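Local coordinates for Mgp-operon protein 3 (PDB 6RJ1) that probably takes part in the attachment of Mycoplasma pneumoniae to host cells, as an extracellular, membrane-anchored adhesion protein, at residues Q692-E703 against K724-V735; T780-P788 against V854-Y865. All blocks are in the same frame, centred on the assembly; numbering follows the deposited sequence.

Contact 1. Residues Q692-E703 against K724-V735; sequences QLLVYGIVNESE and KWTNTASHYLPV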
loop_
_atom_site.group_PDB
_atom_site.type_symbol
_atom_site.label_atom_id
_atom_site.label_comp_id
_atom_site.label_asym_id
_atom_site.label_seq_id
_atom_site.Cartn_x
_atom_site.Cartn_y
_atom_site.Cartn_z
ATOM N N GLN A 692 5.785 6.930 5.001
ATOM C CA GLN A 692 4.541 6.552 5.695
ATOM C C GLN A 692 3.386 7.469 5.269
ATOM O O GLN A 692 2.617 7.958 6.104
ATOM C CB GLN A 692 4.724 6.525 7.230
ATOM C CG GLN A 692 5.964 5.799 7.728
ATOM C CD GLN A 692 5.766 4.335 8.005
ATOM O OE1 GLN A 692 5.201 3.586 7.216
ATOM N NE2 GLN A 692 6.259 3.884 9.143
ATOM N N LEU A 693 3.275 7.698 3.954
ATOM C CA LEU A 693 2.274 8.581 3.375
ATOM C C LEU A 693 0.991 7.889 2.938
ATOM O O LEU A 693 1.002 7.071 2.008
ATOM C CB LEU A 693 2.882 9.375 2.209
ATOM C CG LEU A 693 3.061 10.882 2.386
ATOM C CD1 LEU A 693 3.923 11.228 3.604
ATOM C CD2 LEU A 693 3.666 11.477 1.136
ATOM N N LEU A 694 -0.128 8.243 3.600
ATOM C CA LEU A 694 -1.435 7.749 3.217
ATOM C C LEU A 694 -2.018 8.716 2.191
ATOM O O LEU A 694 -2.010 9.923 2.388
ATOM C CB LEU A 694 -2.386 7.562 4.411
ATOM C CG LEU A 694 -3.700 6.809 4.072
ATOM C CD1 LEU A 694 -3.532 5.291 4.202
ATOM C CD2 LEU A 694 -4.850 7.304 4.911
ATOM N N VAL A 695 -2.478 8.162 1.086
ATOM C CA VAL A 695 -3.093 8.841 -0.044
ATOM C C VAL A 695 -4.568 8.410 -0.031
ATOM O O VAL A 695 -4.870 7.223 0.110
ATOM C CB VAL A 695 -2.346 8.427 -1.346
ATOM C CG1 VAL A 695 -3.108 8.827 -2.594
ATOM C CG2 VAL A 695 -0.937 9.010 -1.377
ATOM N N TYR A 696 -5.478 9.377 -0.113
ATOM C CA TYR A 696 -6.924 9.121 -0.092
ATOM C C TYR A 696 -7.641 10.135 -0.972
ATOM O O TYR A 696 -7.069 11.176 -1.301
ATOM C CB TYR A 696 -7.472 9.161 1.354
ATOM C CG TYR A 696 -7.298 10.499 2.049
ATOM C CD1 TYR A 696 -6.108 10.821 2.702
ATOM C CD2 TYR A 696 -8.325 11.440 2.060
ATOM C CE1 TYR A 696 -5.933 12.056 3.321
ATOM C CE2 TYR A 696 -8.165 12.674 2.689
ATOM C CZ TYR A 696 -6.963 12.982 3.309
ATOM O OH TYR A 696 -6.788 14.203 3.921
ATOM N N GLY A 697 -8.884 9.839 -1.329
ATOM C CA GLY A 697 -9.670 10.754 -2.141
ATOM C C GLY A 697 -10.999 10.228 -2.629
ATOM O O GLY A 697 -11.326 9.047 -2.463
ATOM N N ILE A 698 -11.773 11.148 -3.218
ATOM C CA ILE A 698 -13.071 10.928 -3.843
ATOM C C ILE A 698 -12.898 11.195 -5.348
ATOM O O ILE A 698 -12.239 12.168 -5.726
ATOM C CB ILE A 698 -14.206 11.765 -3.169
ATOM C CG1 ILE A 698 -15.597 11.342 -3.693
ATOM C CG2 ILE A 698 -13.974 13.309 -3.259
ATOM C CD1 ILE A 698 -16.772 11.862 -2.885
ATOM N N VAL A 699 -13.433 10.303 -6.195
ATOM C CA VAL A 699 -13.294 10.415 -7.643
ATOM C C VAL A 699 -14.663 10.216 -8.330
ATOM O O VAL A 699 -15.396 9.277 -8.006
ATOM C CB VAL A 699 -12.134 9.522 -8.205
ATOM C CG1 VAL A 699 -11.743 8.388 -7.255
ATOM C CG2 VAL A 699 -12.401 9.003 -9.609
ATOM N N ASN A 700 -15.015 11.158 -9.236
ATOM C CA ASN A 700 -16.263 11.166 -9.997
ATOM C C ASN A 700 -16.163 10.399 -11.319
ATOM O O ASN A 700 -15.056 10.071 -11.756
ATOM C CB ASN A 700 -16.744 12.603 -10.238
ATOM C CG ASN A 700 -15.772 13.481 -10.978
ATOM O OD1 ASN A 700 -15.465 13.274 -12.154
ATOM N ND2 ASN A 700 -15.276 14.493 -10.300
ATOM N N GLU A 701 -17.333 10.158 -11.969
ATOM C CA GLU A 701 -17.470 9.436 -13.239
ATOM C C GLU A 701 -16.590 9.972 -14.372
ATOM O O GLU A 701 -16.034 9.164 -15.116
ATOM C CB GLU A 701 -18.934 9.358 -13.696
ATOM C CG GLU A 701 -19.742 8.289 -12.976
ATOM C CD GLU A 701 -20.681 7.473 -13.847
ATOM O OE1 GLU A 701 -21.599 8.068 -14.459
ATOM O OE2 GLU A 701 -20.507 6.234 -13.907
ATOM N N SER A 702 -16.467 11.313 -14.514
ATOM C CA SER A 702 -15.637 11.906 -15.567
ATOM C C SER A 702 -14.140 11.652 -15.312
ATOM O O SER A 702 -13.392 11.427 -16.263
ATOM C CB SER A 702 -15.946 13.389 -15.753
ATOM O OG SER A 702 -15.247 14.230 -14.850
ATOM N N GLU A 703 -13.722 11.644 -14.028
ATOM C CA GLU A 703 -12.342 11.352 -13.634
ATOM C C GLU A 703 -12.042 9.873 -13.902
ATOM O O GLU A 703 -10.947 9.537 -14.356
ATOM C CB GLU A 703 -12.092 11.705 -12.158
ATOM C CG GLU A 703 -12.037 13.198 -11.875
ATOM C CD GLU A 703 -11.928 13.580 -10.410
ATOM O OE1 GLU A 703 -12.803 13.160 -9.618
ATOM O OE2 GLU A 703 -10.977 14.316 -10.056
ATOM N N LYS A 724 -5.953 13.190 -14.290
ATOM C CA LYS A 724 -5.902 14.106 -13.154
ATOM C C LYS A 724 -7.066 13.923 -12.179
ATOM O O LYS A 724 -8.216 14.225 -12.516
ATOM C CB LYS A 724 -5.777 15.572 -13.614
ATOM C CG LYS A 724 -4.372 15.972 -14.047
ATOM C CD LYS A 724 -4.272 17.480 -14.252
ATOM C CE LYS A 724 -2.996 17.882 -14.953
ATOM N NZ LYS A 724 -2.941 19.347 -15.194
ATOM N N TRP A 725 -6.756 13.419 -10.971
ATOM C CA TRP A 725 -7.706 13.234 -9.873
ATOM C C TRP A 725 -7.342 14.323 -8.862
ATOM O O TRP A 725 -6.364 14.190 -8.120
ATOM C CB TRP A 725 -7.600 11.812 -9.267
ATOM C CG TRP A 725 -8.020 10.677 -10.171
ATOM C CD1 TRP A 725 -8.506 10.767 -11.447
ATOM C CD2 TRP A 725 -8.021 9.278 -9.840
ATOM N NE1 TRP A 725 -8.789 9.511 -11.937
ATOM C CE2 TRP A 725 -8.505 8.579 -10.972
ATOM C CE3 TRP A 725 -7.656 8.544 -8.695
ATOM C CZ2 TRP A 725 -8.628 7.184 -10.991
ATOM C CZ3 TRP A 725 -7.767 7.166 -8.721
ATOM C CH2 TRP A 725 -8.262 6.499 -9.852
ATOM N N THR A 726 -8.062 15.446 -8.914
ATOM C CA THR A 726 -7.776 16.624 -8.089
ATOM C C THR A 726 -8.403 16.592 -6.680
ATOM O O THR A 726 -7.931 17.313 -5.794
ATOM C CB THR A 726 -8.154 17.901 -8.843
ATOM O OG1 THR A 726 -9.468 17.752 -9.368
ATOM C CG2 THR A 726 -7.180 18.215 -9.974
ATOM N N ASN A 727 -9.443 15.768 -6.462
ATOM C CA ASN A 727 -10.083 15.687 -5.149
ATOM C C ASN A 727 -9.495 14.556 -4.300
ATOM O O ASN A 727 -10.201 13.669 -3.816
ATOM C CB ASN A 727 -11.601 15.628 -5.270
ATOM C CG ASN A 727 -12.151 16.931 -5.760
ATOM O OD1 ASN A 727 -12.108 17.943 -5.059
ATOM N ND2 ASN A 727 -12.644 16.944 -6.983
ATOM N N THR A 728 -8.175 14.610 -4.137
ATOM C CA THR A 728 -7.397 13.662 -3.351
ATOM C C THR A 728 -6.468 14.447 -2.430
ATOM O O THR A 728 -6.311 15.665 -2.590
ATOM C CB THR A 728 -6.607 12.686 -4.265
ATOM O OG1 THR A 728 -5.788 13.429 -5.155
ATOM C CG2 THR A 728 -7.506 11.733 -5.060
ATOM N N ALA A 729 -5.866 13.757 -1.455
ATOM C CA ALA A 729 -4.911 14.335 -0.515
ATOM C C ALA A 729 -3.978 13.262 0.031
ATOM O O ALA A 729 -4.236 12.058 -0.108
ATOM C CB ALA A 729 -5.639 15.026 0.623
ATOM N N SER A 730 -2.874 13.711 0.631
ATOM C CA SER A 730 -1.892 12.843 1.250
ATOM C C SER A 730 -1.679 13.282 2.675
ATOM O O SER A 730 -1.794 14.474 2.995
ATOM C CB SER A 730 -0.581 12.839 0.472
ATOM O OG SER A 730 0.194 14.003 0.707
ATOM N N HIS A 731 -1.385 12.319 3.538
ATOM C CA HIS A 731 -1.168 12.586 4.943
ATOM C C HIS A 731 -0.104 11.670 5.508
ATOM O O HIS A 731 -0.069 10.476 5.211
ATOM C CB HIS A 731 -2.480 12.423 5.725
ATOM C CG HIS A 731 -2.555 13.301 6.929
ATOM N ND1 HIS A 731 -3.336 14.445 6.938
ATOM C CD2 HIS A 731 -1.912 13.199 8.118
ATOM C CE1 HIS A 731 -3.148 14.994 8.129
ATOM N NE2 HIS A 731 -2.306 14.275 8.875
ATOM N N TYR A 732 0.747 12.237 6.352
ATOM C CA TYR A 732 1.801 11.513 7.035
ATOM C C TYR A 732 1.165 10.699 8.153
ATOM O O TYR A 732 0.512 11.246 9.049
ATOM C CB TYR A 732 2.859 12.502 7.544
ATOM C CG TYR A 732 3.924 11.927 8.449
ATOM C CD1 TYR A 732 4.777 10.918 8.006
ATOM C CD2 TYR A 732 4.141 12.454 9.719
ATOM C CE1 TYR A 732 5.791 10.417 8.827
ATOM C CE2 TYR A 732 5.153 11.971 10.539
ATOM C CZ TYR A 732 5.978 10.959 10.089
ATOM O OH TYR A 732 6.973 10.520 10.920
ATOM N N LEU A 733 1.305 9.380 8.049
ATOM C CA LEU A 733 0.726 8.438 8.994
ATOM C C LEU A 733 1.780 7.394 9.422
ATOM O O LEU A 733 1.833 6.301 8.859
ATOM C CB LEU A 733 -0.519 7.794 8.338
ATOM C CG LEU A 733 -1.476 7.005 9.208
ATOM C CD1 LEU A 733 -1.988 7.832 10.369
ATOM C CD2 LEU A 733 -2.641 6.505 8.380
ATOM N N PRO A 734 2.650 7.741 10.397
ATOM C CA PRO A 734 3.688 6.792 10.825
ATOM C C PRO A 734 3.160 5.676 11.718
ATOM O O PRO A 734 2.062 5.810 12.243
ATOM C CB PRO A 734 4.660 7.691 11.594
ATOM C CG PRO A 734 3.806 8.747 12.161
ATOM C CD PRO A 734 2.746 9.012 11.146
ATOM N N VAL A 735 3.951 4.595 11.931
ATOM C CA VAL A 735 3.573 3.524 12.870
ATOM C C VAL A 735 3.671 4.064 14.303
ATOM O O VAL A 735 4.517 4.934 14.556
ATOM C CB VAL A 735 4.407 2.219 12.762
ATOM C CG1 VAL A 735 3.855 1.293 11.701
ATOM C CG2 VAL A 735 5.896 2.477 12.576
HETATM O O HOH W 1 -10.373 13.226 -7.591
HETATM O O HOH W 2 -13.779 13.995 -7.247
#

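Contact 2. Residues T780-P788 against V854-Y865; sequences TGLKAGVDP and VTYIAESGLWFY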
loop_
_atom_site.group_PDB
_atom_site.type_symbol
_atom_site.label_atom_id
_atom_site.label_comp_id
_atom_site.label_asym_id
_atom_site.label_seq_id
_atom_site.Cartn_x
_atom_site.Cartn_y
_atom_site.Cartn_z
ATOM N N THR A 780 -5.813 -1.233 5.794
ATOM C CA THR A 780 -6.768 -2.221 5.300
ATOM C C THR A 780 -8.220 -1.851 5.623
ATOM O O THR A 780 -8.483 -1.099 6.564
ATOM C CB THR A 780 -6.388 -3.629 5.865
ATOM O OG1 THR A 780 -7.144 -4.651 5.216
ATOM C CG2 THR A 780 -6.574 -3.737 7.380
ATOM N N GLY A 781 -9.132 -2.435 4.858
ATOM C CA GLY A 781 -10.569 -2.342 5.054
ATOM C C GLY A 781 -11.214 -0.999 4.850
ATOM O O GLY A 781 -11.971 -0.561 5.718
ATOM N N LEU A 782 -10.988 -0.356 3.692
ATOM C CA LEU A 782 -11.672 0.909 3.440
ATOM C C LEU A 782 -13.162 0.644 3.183
ATOM O O LEU A 782 -13.506 -0.188 2.338
ATOM C CB LEU A 782 -11.060 1.729 2.295
ATOM C CG LEU A 782 -11.761 3.066 2.078
ATOM C CD1 LEU A 782 -11.050 4.191 2.770
ATOM C CD2 LEU A 782 -11.983 3.343 0.644
ATOM N N LYS A 783 -14.033 1.311 3.962
ATOM C CA LYS A 783 -15.476 1.202 3.822
ATOM C C LYS A 783 -16.112 2.555 4.029
ATOM O O LYS A 783 -15.869 3.216 5.041
ATOM C CB LYS A 783 -16.061 0.201 4.826
ATOM C CG LYS A 783 -16.843 -0.931 4.190
ATOM C CD LYS A 783 -18.235 -0.556 3.727
ATOM C CE LYS A 783 -19.029 -1.787 3.351
ATOM N NZ LYS A 783 -18.406 -2.566 2.230
ATOM N N ALA A 784 -16.933 2.963 3.068
ATOM C CA ALA A 784 -17.674 4.217 3.122
ATOM C C ALA A 784 -18.998 3.988 3.829
ATOM O O ALA A 784 -19.462 2.851 3.929
ATOM C CB ALA A 784 -17.922 4.729 1.715
ATOM N N GLY A 785 -19.598 5.069 4.302
ATOM C CA GLY A 785 -20.885 5.022 4.977
ATOM C C GLY A 785 -21.587 6.355 5.088
ATOM O O GLY A 785 -20.967 7.340 5.485
ATOM N N VAL A 786 -22.893 6.387 4.755
ATOM C CA VAL A 786 -23.739 7.592 4.855
ATOM C C VAL A 786 -24.272 7.674 6.285
ATOM O O VAL A 786 -24.946 6.749 6.744
ATOM C CB VAL A 786 -24.894 7.636 3.809
ATOM C CG1 VAL A 786 -25.727 8.911 3.948
ATOM C CG2 VAL A 786 -24.364 7.504 2.389
ATOM N N ASP A 787 -23.954 8.776 6.984
ATOM C CA ASP A 787 -24.376 9.036 8.359
ATOM C C ASP A 787 -25.916 9.030 8.458
ATOM O O ASP A 787 -26.570 9.756 7.701
ATOM C CB ASP A 787 -23.766 10.364 8.860
ATOM C CG ASP A 787 -24.127 10.781 10.280
ATOM O OD1 ASP A 787 -24.023 9.932 11.200
ATOM O OD2 ASP A 787 -24.487 11.968 10.475
ATOM N N PRO A 788 -26.511 8.165 9.319
ATOM C CA PRO A 788 -27.985 8.115 9.409
ATOM C C PRO A 788 -28.616 9.334 10.080
ATOM O O PRO A 788 -29.785 9.622 9.835
ATOM C CB PRO A 788 -28.251 6.839 10.209
ATOM C CG PRO A 788 -27.024 6.638 11.020
ATOM C CD PRO A 788 -25.875 7.216 10.256
ATOM N N VAL A 854 -15.706 -6.446 5.961
ATOM C CA VAL A 854 -16.065 -5.118 6.458
ATOM C C VAL A 854 -17.510 -4.868 6.053
ATOM O O VAL A 854 -17.859 -5.064 4.887
ATOM C CB VAL A 854 -15.157 -3.939 6.031
ATOM C CG1 VAL A 854 -15.390 -2.744 6.945
ATOM C CG2 VAL A 854 -13.687 -4.322 6.035
ATOM N N THR A 855 -18.341 -4.438 7.014
ATOM C CA THR A 855 -19.759 -4.161 6.801
ATOM C C THR A 855 -20.123 -2.835 7.434
ATOM O O THR A 855 -19.624 -2.519 8.509
ATOM C CB THR A 855 -20.614 -5.284 7.422
ATOM O OG1 THR A 855 -20.130 -6.551 6.984
ATOM C CG2 THR A 855 -22.085 -5.161 7.082
ATOM N N TYR A 856 -21.013 -2.076 6.781
ATOM C CA TYR A 856 -21.547 -0.829 7.310
ATOM C C TYR A 856 -23.043 -1.023 7.484
ATOM O O TYR A 856 -23.707 -1.487 6.554
ATOM C CB TYR A 856 -21.239 0.357 6.387
ATOM C CG TYR A 856 -21.756 1.684 6.902
ATOM C CD1 TYR A 856 -21.075 2.384 7.895
ATOM C CD2 TYR A 856 -22.910 2.259 6.377
ATOM C CE1 TYR A 856 -21.532 3.620 8.358
ATOM C CE2 TYR A 856 -23.389 3.486 6.845
ATOM C CZ TYR A 856 -22.688 4.169 7.828
ATOM O OH TYR A 856 -23.128 5.395 8.267
ATOM N N ILE A 857 -23.569 -0.709 8.681
ATOM C CA ILE A 857 -24.998 -0.821 8.979
ATOM C C ILE A 857 -25.608 0.570 8.929
ATOM O O ILE A 857 -25.378 1.376 9.828
ATOM C CB ILE A 857 -25.263 -1.581 10.307
ATOM C CG1 ILE A 857 -24.631 -3.013 10.295
ATOM C CG2 ILE A 857 -26.758 -1.606 10.662
ATOM C CD1 ILE A 857 -25.085 -4.050 9.166
ATOM N N ALA A 858 -26.338 0.856 7.837
ATOM C CA ALA A 858 -26.979 2.136 7.506
ATOM C C ALA A 858 -27.758 2.788 8.651
ATOM O O ALA A 858 -27.544 3.963 8.937
ATOM C CB ALA A 858 -27.895 1.951 6.306
ATOM N N GLU A 859 -28.649 2.022 9.294
ATOM C CA GLU A 859 -29.537 2.457 10.378
ATOM C C GLU A 859 -28.808 2.879 11.658
ATOM O O GLU A 859 -29.281 3.786 12.348
ATOM C CB GLU A 859 -30.636 1.409 10.689
ATOM C CG GLU A 859 -30.273 -0.066 10.495
ATOM C CD GLU A 859 -30.499 -0.655 9.113
ATOM O OE1 GLU A 859 -30.924 -1.830 9.035
ATOM O OE2 GLU A 859 -30.228 0.043 8.109
ATOM N N SER A 860 -27.689 2.204 11.987
ATOM C CA SER A 860 -26.905 2.491 13.189
ATOM C C SER A 860 -25.677 3.368 12.927
ATOM O O SER A 860 -25.159 3.987 13.860
ATOM C CB SER A 860 -26.519 1.203 13.919
ATOM O OG SER A 860 -25.661 0.357 13.172
ATOM N N GLY A 861 -25.242 3.424 11.667
ATOM C CA GLY A 861 -24.074 4.183 11.230
ATOM C C GLY A 861 -22.761 3.605 11.728
ATOM O O GLY A 861 -21.784 4.341 11.891
ATOM N N LEU A 862 -22.741 2.273 11.964
ATOM C CA LEU A 862 -21.593 1.545 12.492
ATOM C C LEU A 862 -20.971 0.612 11.496
ATOM O O LEU A 862 -21.670 -0.066 10.743
ATOM C CB LEU A 862 -21.966 0.752 13.757
ATOM C CG LEU A 862 -22.681 1.502 14.875
ATOM C CD1 LEU A 862 -23.278 0.536 15.865
ATOM C CD2 LEU A 862 -21.761 2.495 15.561
ATOM N N TRP A 863 -19.645 0.569 11.514
ATOM C CA TRP A 863 -18.831 -0.309 10.697
ATOM C C TRP A 863 -18.448 -1.514 11.563
ATOM O O TRP A 863 -18.169 -1.355 12.760
ATOM C CB TRP A 863 -17.553 0.410 10.250
ATOM C CG TRP A 863 -17.733 1.489 9.225
ATOM C CD1 TRP A 863 -17.584 1.362 7.875
ATOM C CD2 TRP A 863 -17.918 2.890 9.479
ATOM N NE1 TRP A 863 -17.703 2.590 7.266
ATOM C CE2 TRP A 863 -17.900 3.548 8.227
ATOM C CE3 TRP A 863 -18.088 3.659 10.647
ATOM C CZ2 TRP A 863 -18.070 4.935 8.106
ATOM C CZ3 TRP A 863 -18.270 5.030 10.526
ATOM C CH2 TRP A 863 -18.253 5.656 9.269
ATOM N N PHE A 864 -18.430 -2.712 10.955
ATOM C CA PHE A 864 -18.041 -3.947 11.628
ATOM C C PHE A 864 -16.929 -4.623 10.850
ATOM O O PHE A 864 -17.107 -4.947 9.676
ATOM C CB PHE A 864 -19.250 -4.872 11.842
ATOM C CG PHE A 864 -20.307 -4.296 12.752
ATOM C CD1 PHE A 864 -20.147 -4.315 14.133
ATOM C CD2 PHE A 864 -21.469 -3.739 12.229
ATOM C CE1 PHE A 864 -21.122 -3.771 14.973
ATOM C CE2 PHE A 864 -22.443 -3.195 13.070
ATOM C CZ PHE A 864 -22.265 -3.216 14.438
ATOM N N TYR A 865 -15.762 -4.781 11.494
ATOM C CA TYR A 865 -14.558 -5.392 10.917
ATOM C C TYR A 865 -14.381 -6.800 11.450
ATOM O O TYR A 865 -14.127 -6.979 12.645
ATOM C CB TYR A 865 -13.320 -4.542 11.223
ATOM C CG TYR A 865 -13.228 -3.283 10.395
ATOM C CD1 TYR A 865 -13.986 -2.154 10.715
ATOM C CD2 TYR A 865 -12.370 -3.206 9.301
ATOM C CE1 TYR A 865 -13.919 -0.995 9.939
ATOM C CE2 TYR A 865 -12.281 -2.048 8.531
ATOM C CZ TYR A 865 -13.058 -0.945 8.851
ATOM O OH TYR A 865 -12.978 0.193 8.085
#

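Contact 1. Residues Q692-E703 against K724-V735
With chi1 at 61°, CG of Y696 stands between the backbone N and the carbonyl carbon, and the ring lies alongside A729: A729 O sits over one ring face, and Y696 OH lies 3.6 Å from A729 CB. E703 reaches segment 724-735 differently, CG anti to the carbonyl carbon (chi1 -72°) and the chain extended beyond it (chi2 174°). Y696 belongs to an antiparallel ladder in which strand 693-699, also bonded to strand 549-563, pairs with 728-732; E703 follows it, in the first turn of a helix. Y696 N donates to A729 O and A729 N returns a bond to Y696 O; L694 and H731 form the same kind of hydrogen-bonded pair, with H731 N 2.7 Å from L694 O. G697, in a non-hydrogen-bonded pair, takes T728 CG2 against its CA. Y696 OH is held outside the ladder, by S833. At N727, the centre of an inverse gamma turn, the ladder ends with the bond from I698 N to N727 O. Beyond it, V699 CG2 stands over the five-membered ring of W725, 4.3 Å from its centroid. W725 NE1 bonds E703 O at 3.2 Å, approaching from above that carbonyl's plane. N700 and E703 form a capping box: E703 N donates to N700 OD1, and N700 N lies 3.0 Å from E703 OE1, on that oxygen's anti lone pair. E703 OE2 accepts a weak bond from T726 N (3.3 Å) and a hydrogen bond from a water, which also donates to I698 O and whose oxygen lies 2.9 Å from N727 N.

Contact 2. Residues T780-P788 against V854-Y865
Y856 crosses from the hairpin 854-865 to strand 780-786 as a flat plate lying on G785. Near the hairpin backbone, Y856 CB lies 4.1 Å from K783 CD. A784 O is close to the same CB. With CG anti to the backbone N (chi1 -179°), the ring comes to lie against G785. There G785 CA lies over the ring's centre, 3.5 Å from the centroid and close to the ring normal, a CH-pi contact made possible by a residue without a side chain. At the tip, Y856 OH donates to V786 O (2.7 Å), coming from above the carbonyl plane, and the same hydroxyl is bonded to R895. One edge of the ring is turned toward W863, with Y856 CD1 over the rim of the indole face. W863 in turn sets CD1 against K783 CB at 3.6 Å, and its NE1 makes a weak hydrogen bond with K783 O. K783 CG continues past V854, 3.6 Å from V854 CG1, the two side chains running past each other head to tail. V854 CG1 also covers a face of the Y865 ring, while its CG2 packs on G781 CA. Y865 OH donates to G781 O over 2.7 Å, nearly along the C=O axis. Two tyrosine hydroxyls and, weakly, the W863 indole N-H thus reach three carbonyls of one strand. At the far end P788 CB lies 3.2 Å from A858 O, and P788 CD rests on G861, part of a G1 bulge opposite I857. The strand and the hairpin belong to separate antiparallel sheets, joined here through side chains and carbonyls, consistent with the packing of neighbouring blades in a beta-propeller.

How the contacts relate
Contact 1 is a buried pairing within one sheet; contact 2, farther from the centre of the chain and only partly buried, joins two sheets face to face. Their bonding differs accordingly: main-chain bonds carry most of contact 1, with an indole N-H, a carboxylate and waters at its end, whereas contact 2 has side-chain donors to main-chain carbonyls and no main-chain pairing between its segments. Glycines receive neighbouring side chains in both. The two share no strand, yet strand 723-732 is followed directly in the chain by strand 779-786, and both segments of contact 1 precede those of contact 2 in the sequence. Their centres are about 20 Å apart and their nearest atoms about 6 Å, without touching.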